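Local coordinates for tyrosine specific protein phosphatase, putative (Trypanosoma brucei, PDB 3M4U) that dephosphorylates phosphotyrosine in proteins, including the nucleolar protein NOPP44/46, and acts as a switch in the parasite life cycle, at residues 21-34 / 267-281. Numbering follows the deposited sequence.
Sequences MQREFVQLQRQENP and KQKRFGMVQRLEQYA
The rings of F25 and Y280 lie alongside each other, pointing opposite ways, where helix 14-31 lies across the start of helix 277-290. Both rings leave their helices with CG anti to the backbone N (chi1 -165° and -172°), and they meet obliquely, F25 CD1 3.8 Å from Y280 CG. The far end of F25 reaches the backbone of 274-277: L277 CA makes a CH-pi contact over one face, 4.1 Å from the ring centroid, Q29 CG lies against the opposite face, and the carbonyl oxygens of V274 and Q275 meet the ring edge. Y280 is a knob in the hole formed by M21, E24, F25 and L28. Its OH donates to E24 OE1 at 2.8 Å, arriving from above the carboxylate plane, while L28 CD1 presses on Y280 CE1. The same E24 oxygen also binds the hydroxyl of Y284, and R20 pairs with OE2.

Farther along, the K267 chain passes the L28 carbonyl and CB, and its bend at chi4 turns NZ among three oxygens. NZ donates to Q29 OE1 at 2.7 Å and to V274 O, both modestly tilted from the carbonyl plane, and meets M273 O from above its plane. Beyond it, P34 CG packs obliquely on F271 CZ and the E32 carbonyl oxygen lies at that ring's edge. Q31 NE2, bonded to A264 O, also reaches the anti lone pair of E32 OE2 (3.0 Å).

F25, Y280 and K267 thus join helix 14-31 to the end of helix 258-269, the following loop and the start of helix 277-290. With three oxygens around it, that ammonium is probably stabilised as charged, tying Q29 to the backbone just before Q275, about 4 Å by its side chain from a phosphate ion, probably from the crystallisation liquor, in what is consistent with the family's Q-loop.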
loop_
_atom_site.group_PDB
_atom_site.type_symbol
_atom_site.label_atom_id
_atom_site.label_comp_id
_atom_site.label_asym_id
_atom_site.label_seq_id
_atom_site.Cartn_x
_atom_site.Cartn_y
_atom_site.Cartn_z
ATOM N N MET A 21 -14.591 -8.807 -15.596
ATOM C CA MET A 21 -13.476 -8.163 -14.923
ATOM C C MET A 21 -12.538 -7.579 -15.962
ATOM O O MET A 21 -12.033 -6.460 -15.795
ATOM C CB MET A 21 -12.751 -9.136 -13.990
ATOM C CG MET A 21 -13.635 -9.568 -12.823
ATOM S SD MET A 21 -12.838 -10.600 -11.573
ATOM C CE MET A 21 -12.224 -11.958 -12.568
ATOM N N GLN A 22 -12.332 -8.313 -17.051
ATOM C CA GLN A 22 -11.408 -7.840 -18.071
ATOM C C GLN A 22 -11.872 -6.527 -18.705
ATOM O O GLN A 22 -11.112 -5.544 -18.730
ATOM C CB GLN A 22 -11.112 -8.928 -19.101
ATOM C CG GLN A 22 -11.383 -8.562 -20.541
ATOM C CD GLN A 22 -11.826 -9.783 -21.342
ATOM O OE1 GLN A 22 -11.399 -10.909 -21.053
ATOM N NE2 GLN A 22 -12.702 -9.570 -22.334
ATOM N N ARG A 23 -13.116 -6.468 -19.180
ATOM C CA ARG A 23 -13.551 -5.226 -19.815
ATOM C C ARG A 23 -13.757 -4.103 -18.801
ATOM O O ARG A 23 -13.617 -2.925 -19.133
ATOM C CB ARG A 23 -14.757 -5.414 -20.753
ATOM C CG ARG A 23 -16.075 -5.755 -20.088
ATOM C CD ARG A 23 -17.167 -6.020 -21.137
ATOM N NE ARG A 23 -18.298 -6.727 -20.541
ATOM C CZ ARG A 23 -18.397 -8.047 -20.504
ATOM N NH1 ARG A 23 -17.442 -8.785 -21.059
ATOM N NH2 ARG A 23 -19.446 -8.623 -19.925
ATOM N N GLU A 24 -14.066 -4.459 -17.558
ATOM C CA GLU A 24 -14.090 -3.457 -16.500
ATOM C C GLU A 24 -12.701 -2.844 -16.330
ATOM O O GLU A 24 -12.559 -1.623 -16.217
ATOM C CB GLU A 24 -14.546 -4.062 -15.173
ATOM C CG GLU A 24 -16.051 -4.232 -15.033
ATOM C CD GLU A 24 -16.459 -4.556 -13.611
ATOM O OE1 GLU A 24 -15.588 -5.042 -12.851
ATOM O OE2 GLU A 24 -17.641 -4.329 -13.252
ATOM N N PHE A 25 -11.678 -3.695 -16.316
ATOM C CA PHE A 25 -10.323 -3.230 -16.043
ATOM C C PHE A 25 -9.784 -2.356 -17.175
ATOM O O PHE A 25 -9.196 -1.299 -16.920
ATOM C CB PHE A 25 -9.377 -4.399 -15.750
ATOM C CG PHE A 25 -8.082 -3.972 -15.134
ATOM C CD1 PHE A 25 -8.069 -3.358 -13.886
ATOM C CD2 PHE A 25 -6.878 -4.162 -15.803
ATOM C CE1 PHE A 25 -6.869 -2.942 -13.305
ATOM C CE2 PHE A 25 -5.666 -3.747 -15.236
ATOM C CZ PHE A 25 -5.660 -3.136 -13.989
ATOM N N VAL A 26 -9.987 -2.797 -18.416
ATOM C CA VAL A 26 -9.649 -1.982 -19.577
ATOM C C VAL A 26 -10.227 -0.570 -19.434
ATOM O O VAL A 26 -9.531 0.431 -19.650
ATOM C CB VAL A 26 -10.173 -2.624 -20.890
ATOM C CG1 VAL A 26 -10.008 -1.674 -22.073
ATOM C CG2 VAL A 26 -9.480 -3.967 -21.155
ATOM N N GLN A 27 -11.500 -0.491 -19.058
ATOM C CA GLN A 27 -12.139 0.805 -18.856
ATOM C C GLN A 27 -11.454 1.589 -17.734
ATOM O O GLN A 27 -11.191 2.796 -17.871
ATOM C CB GLN A 27 -13.635 0.641 -18.570
ATOM C CG GLN A 27 -14.376 1.953 -18.261
ATOM C CD GLN A 27 -15.911 1.792 -18.200
ATOM O OE1 GLN A 27 -16.556 2.259 -17.262
ATOM N NE2 GLN A 27 -16.488 1.137 -19.210
ATOM N N LEU A 28 -11.171 0.903 -16.624
ATOM C CA LEU A 28 -10.501 1.533 -15.491
ATOM C C LEU A 28 -9.098 2.034 -15.884
ATOM O O LEU A 28 -8.646 3.078 -15.406
ATOM C CB LEU A 28 -10.441 0.581 -14.287
ATOM C CG LEU A 28 -11.733 0.313 -13.501
ATOM C CD1 LEU A 28 -11.606 -0.912 -12.618
ATOM C CD2 LEU A 28 -12.136 1.519 -12.680
ATOM N N GLN A 29 -8.419 1.308 -16.770
ATOM C CA GLN A 29 -7.075 1.705 -17.156
ATOM C C GLN A 29 -7.051 3.007 -17.970
ATOM O O GLN A 29 -6.154 3.853 -17.800
ATOM C CB GLN A 29 -6.356 0.576 -17.888
ATOM C CG GLN A 29 -5.917 -0.584 -16.982
ATOM C CD GLN A 29 -4.939 -0.157 -15.869
ATOM O OE1 GLN A 29 -5.249 0.708 -15.042
ATOM N NE2 GLN A 29 -3.761 -0.783 -15.842
ATOM N N ARG A 30 -8.042 3.185 -18.836
ATOM C CA ARG A 30 -8.087 4.384 -19.669
ATOM C C ARG A 30 -8.799 5.523 -18.951
ATOM O O ARG A 30 -8.837 6.649 -19.441
ATOM C CB ARG A 30 -8.726 4.101 -21.036
ATOM C CG ARG A 30 -10.163 3.582 -20.980
ATOM C CD ARG A 30 -10.522 2.877 -22.281
ATOM N NE ARG A 30 -9.425 2.009 -22.702
ATOM C CZ ARG A 30 -9.252 1.552 -23.939
ATOM N NH1 ARG A 30 -10.111 1.876 -24.899
ATOM N NH2 ARG A 30 -8.214 0.771 -24.218
ATOM N N GLN A 31 -9.351 5.229 -17.782
ATOM C CA GLN A 31 -10.040 6.249 -17.012
ATOM C C GLN A 31 -9.180 7.493 -16.841
ATOM O O GLN A 31 -9.647 8.620 -17.058
ATOM C CB GLN A 31 -10.435 5.723 -15.633
ATOM C CG GLN A 31 -10.486 6.819 -14.584
ATOM C CD GLN A 31 -10.977 6.323 -13.255
ATOM O OE1 GLN A 31 -11.776 5.377 -13.190
ATOM N NE2 GLN A 31 -10.512 6.954 -12.173
ATOM N N GLU A 32 -7.926 7.296 -16.439
ATOM C CA GLU A 32 -7.047 8.428 -16.168
ATOM C C GLU A 32 -6.068 8.621 -17.323
ATOM O O GLU A 32 -5.461 7.664 -17.803
ATOM C CB GLU A 32 -6.291 8.248 -14.833
ATOM C CG GLU A 32 -7.176 8.113 -13.583
ATOM C CD GLU A 32 -7.760 9.447 -13.114
ATOM O OE1 GLU A 32 -7.048 10.475 -13.179
ATOM O OE2 GLU A 32 -8.932 9.467 -12.666
ATOM N N ASN A 33 -5.926 9.863 -17.769
ATOM C CA ASN A 33 -4.951 10.191 -18.804
ATOM C C ASN A 33 -3.652 10.731 -18.202
ATOM O O ASN A 33 -3.622 11.843 -17.675
ATOM C CB ASN A 33 -5.531 11.200 -19.794
ATOM C CG ASN A 33 -4.496 11.698 -20.793
ATOM O OD1 ASN A 33 -3.561 10.971 -21.161
ATOM N ND2 ASN A 33 -4.659 12.944 -21.240
ATOM N N PRO A 34 -2.571 9.944 -18.293
ATOM C CA PRO A 34 -1.342 10.302 -17.581
ATOM C C PRO A 34 -0.911 11.717 -17.936
ATOM O O PRO A 34 -0.615 12.513 -17.045
ATOM C CB PRO A 34 -0.317 9.292 -18.107
ATOM C CG PRO A 34 -1.115 8.169 -18.677
ATOM C CD PRO A 34 -2.394 8.775 -19.172
ATOM N N LYS A 267 -7.754 5.111 -8.376
ATOM C CA LYS A 267 -6.967 5.534 -9.529
ATOM C C LYS A 267 -7.001 7.057 -9.704
ATOM O O LYS A 267 -6.048 7.660 -10.197
ATOM C CB LYS A 267 -7.460 4.832 -10.786
ATOM C CG LYS A 267 -7.087 3.366 -10.826
ATOM C CD LYS A 267 -7.568 2.694 -12.089
ATOM C CE LYS A 267 -6.886 1.352 -12.309
ATOM N NZ LYS A 267 -5.422 1.501 -12.474
ATOM N N GLN A 268 -8.097 7.668 -9.269
ATOM C CA GLN A 268 -8.259 9.114 -9.328
ATOM C C GLN A 268 -7.334 9.815 -8.321
ATOM O O GLN A 268 -6.875 10.940 -8.556
ATOM C CB GLN A 268 -9.721 9.479 -9.045
ATOM C CG GLN A 268 -10.123 10.863 -9.522
ATOM C CD GLN A 268 -9.966 11.930 -8.452
ATOM O OE1 GLN A 268 -10.008 11.635 -7.256
ATOM N NE2 GLN A 268 -9.796 13.183 -8.879
ATOM N N LYS A 269 -7.065 9.148 -7.203
ATOM C CA LYS A 269 -6.279 9.750 -6.131
ATOM C C LYS A 269 -4.772 9.531 -6.287
ATOM O O LYS A 269 -3.957 10.327 -5.810
ATOM C CB LYS A 269 -6.750 9.222 -4.782
ATOM C CG LYS A 269 -8.211 9.467 -4.514
ATOM C CD LYS A 269 -8.592 8.895 -3.169
ATOM C CE LYS A 269 -10.057 9.127 -2.861
ATOM N NZ LYS A 269 -10.316 10.551 -2.505
ATOM N N ARG A 270 -4.414 8.444 -6.955
ATOM C CA ARG A 270 -3.023 8.105 -7.185
ATOM C C ARG A 270 -2.955 7.281 -8.469
ATOM O O ARG A 270 -3.346 6.111 -8.494
ATOM C CB ARG A 270 -2.425 7.348 -5.978
ATOM C CG ARG A 270 -0.945 6.983 -6.139
ATOM C CD ARG A 270 -0.291 6.449 -4.839
ATOM N NE ARG A 270 1.012 5.824 -5.111
ATOM C CZ ARG A 270 2.161 6.486 -5.270
ATOM N NH1 ARG A 270 2.198 7.819 -5.176
ATOM N NH2 ARG A 270 3.283 5.816 -5.524
ATOM N N PHE A 271 -2.474 7.909 -9.539
ATOM C CA PHE A 271 -2.405 7.265 -10.848
ATOM C C PHE A 271 -1.788 5.864 -10.805
ATOM O O PHE A 271 -0.632 5.704 -10.410
ATOM C CB PHE A 271 -1.623 8.142 -11.849
ATOM C CG PHE A 271 -1.632 7.601 -13.260
ATOM C CD1 PHE A 271 -2.689 7.868 -14.112
ATOM C CD2 PHE A 271 -0.594 6.809 -13.724
ATOM C CE1 PHE A 271 -2.705 7.366 -15.409
ATOM C CE2 PHE A 271 -0.607 6.302 -15.016
ATOM C CZ PHE A 271 -1.664 6.576 -15.857
ATOM N N GLY A 272 -2.559 4.861 -11.226
ATOM C CA GLY A 272 -2.039 3.511 -11.394
ATOM C C GLY A 272 -2.486 2.490 -10.353
ATOM O O GLY A 272 -2.263 1.289 -10.506
ATOM N N MET A 273 -3.100 2.963 -9.277
ATOM C CA MET A 273 -3.552 2.058 -8.222
ATOM C C MET A 273 -4.209 0.809 -8.807
ATOM O O MET A 273 -5.210 0.908 -9.516
ATOM C CB MET A 273 -4.493 2.783 -7.262
ATOM C CG MET A 273 -3.793 3.880 -6.474
ATOM S SD MET A 273 -2.639 3.226 -5.236
ATOM C CE MET A 273 -3.740 3.078 -3.809
ATOM N N VAL A 274 -3.630 -0.354 -8.502
ATOM C CA VAL A 274 -4.033 -1.641 -9.088
ATOM C C VAL A 274 -3.550 -1.783 -10.533
ATOM O O VAL A 274 -4.136 -1.203 -11.452
ATOM C CB VAL A 274 -5.552 -1.896 -9.025
ATOM C CG1 VAL A 274 -5.823 -3.346 -9.358
ATOM C CG2 VAL A 274 -6.091 -1.558 -7.643
ATOM N N GLN A 275 -2.483 -2.554 -10.724
ATOM C CA GLN A 275 -1.755 -2.545 -11.996
ATOM C C GLN A 275 -2.199 -3.604 -12.975
ATOM O O GLN A 275 -2.065 -3.419 -14.174
ATOM C CB GLN A 275 -0.252 -2.705 -11.776
ATOM C CG GLN A 275 0.503 -1.412 -11.567
ATOM C CD GLN A 275 1.983 -1.647 -11.286
ATOM O OE1 GLN A 275 2.833 -0.808 -11.604
ATOM N NE2 GLN A 275 2.299 -2.796 -10.691
ATOM N N ARG A 276 -2.700 -4.723 -12.464
ATOM C CA ARG A 276 -2.977 -5.874 -13.313
ATOM C C ARG A 276 -4.388 -6.382 -13.121
ATOM O O ARG A 276 -4.970 -6.276 -12.030
ATOM C CB ARG A 276 -1.989 -7.009 -13.034
ATOM C CG ARG A 276 -0.527 -6.657 -13.265
ATOM C CD ARG A 276 -0.184 -6.575 -14.733
ATOM N NE ARG A 276 1.185 -7.012 -15.008
ATOM C CZ ARG A 276 2.226 -6.184 -15.124
ATOM N NH1 ARG A 276 2.048 -4.864 -14.984
ATOM N NH2 ARG A 276 3.444 -6.672 -15.375
ATOM N N LEU A 277 -4.920 -6.951 -14.196
ATOM C CA LEU A 277 -6.229 -7.579 -14.176
ATOM C C LEU A 277 -6.294 -8.545 -13.005
ATOM O O LEU A 277 -7.234 -8.521 -12.217
ATOM C CB LEU A 277 -6.478 -8.325 -15.490
ATOM C CG LEU A 277 -7.753 -9.177 -15.520
ATOM C CD1 LEU A 277 -8.956 -8.322 -15.200
ATOM C CD2 LEU A 277 -7.929 -9.881 -16.873
ATOM N N GLU A 278 -5.272 -9.382 -12.903
ATOM C CA GLU A 278 -5.150 -10.360 -11.826
ATOM C C GLU A 278 -5.285 -9.749 -10.427
ATOM O O GLU A 278 -5.885 -10.338 -9.533
ATOM C CB GLU A 278 -3.824 -11.118 -11.950
ATOM C CG GLU A 278 -3.775 -12.056 -13.157
ATOM C CD GLU A 278 -3.412 -11.361 -14.489
ATOM O OE1 GLU A 278 -3.083 -10.148 -14.515
ATOM O OE2 GLU A 278 -3.451 -12.052 -15.530
ATOM N N GLN A 279 -4.739 -8.557 -10.245
ATOM C CA GLN A 279 -4.833 -7.896 -8.957
ATOM C C GLN A 279 -6.255 -7.415 -8.737
ATOM O O GLN A 279 -6.801 -7.548 -7.645
ATOM C CB GLN A 279 -3.811 -6.753 -8.866
ATOM C CG GLN A 279 -2.380 -7.261 -8.888
ATOM C CD GLN A 279 -1.336 -6.157 -8.884
ATOM O OE1 GLN A 279 -1.601 -5.030 -9.306
ATOM N NE2 GLN A 279 -0.132 -6.487 -8.424
ATOM N N TYR A 280 -6.842 -6.856 -9.786
ATOM C CA TYR A 280 -8.227 -6.415 -9.775
ATOM C C TYR A 280 -9.092 -7.576 -9.352
ATOM O O TYR A 280 -9.995 -7.423 -8.534
ATOM C CB TYR A 280 -8.635 -5.944 -11.177
ATOM C CG TYR A 280 -10.004 -5.282 -11.271
ATOM C CD1 TYR A 280 -10.345 -4.227 -10.426
ATOM C CD2 TYR A 280 -10.945 -5.694 -12.224
ATOM C CE1 TYR A 280 -11.577 -3.611 -10.506
ATOM C CE2 TYR A 280 -12.190 -5.073 -12.315
ATOM C CZ TYR A 280 -12.498 -4.033 -11.449
ATOM O OH TYR A 280 -13.719 -3.400 -11.511
ATOM N N ALA A 281 -8.796 -8.747 -9.903
ATOM C CA ALA A 281 -9.539 -9.964 -9.594
ATOM C C ALA A 281 -9.499 -10.322 -8.104
ATOM O O ALA A 281 -10.512 -10.721 -7.522
ATOM C CB ALA A 281 -9.021 -11.113 -10.427
HETATM O O HOH W 1 -5.023 9.581 -11.329
#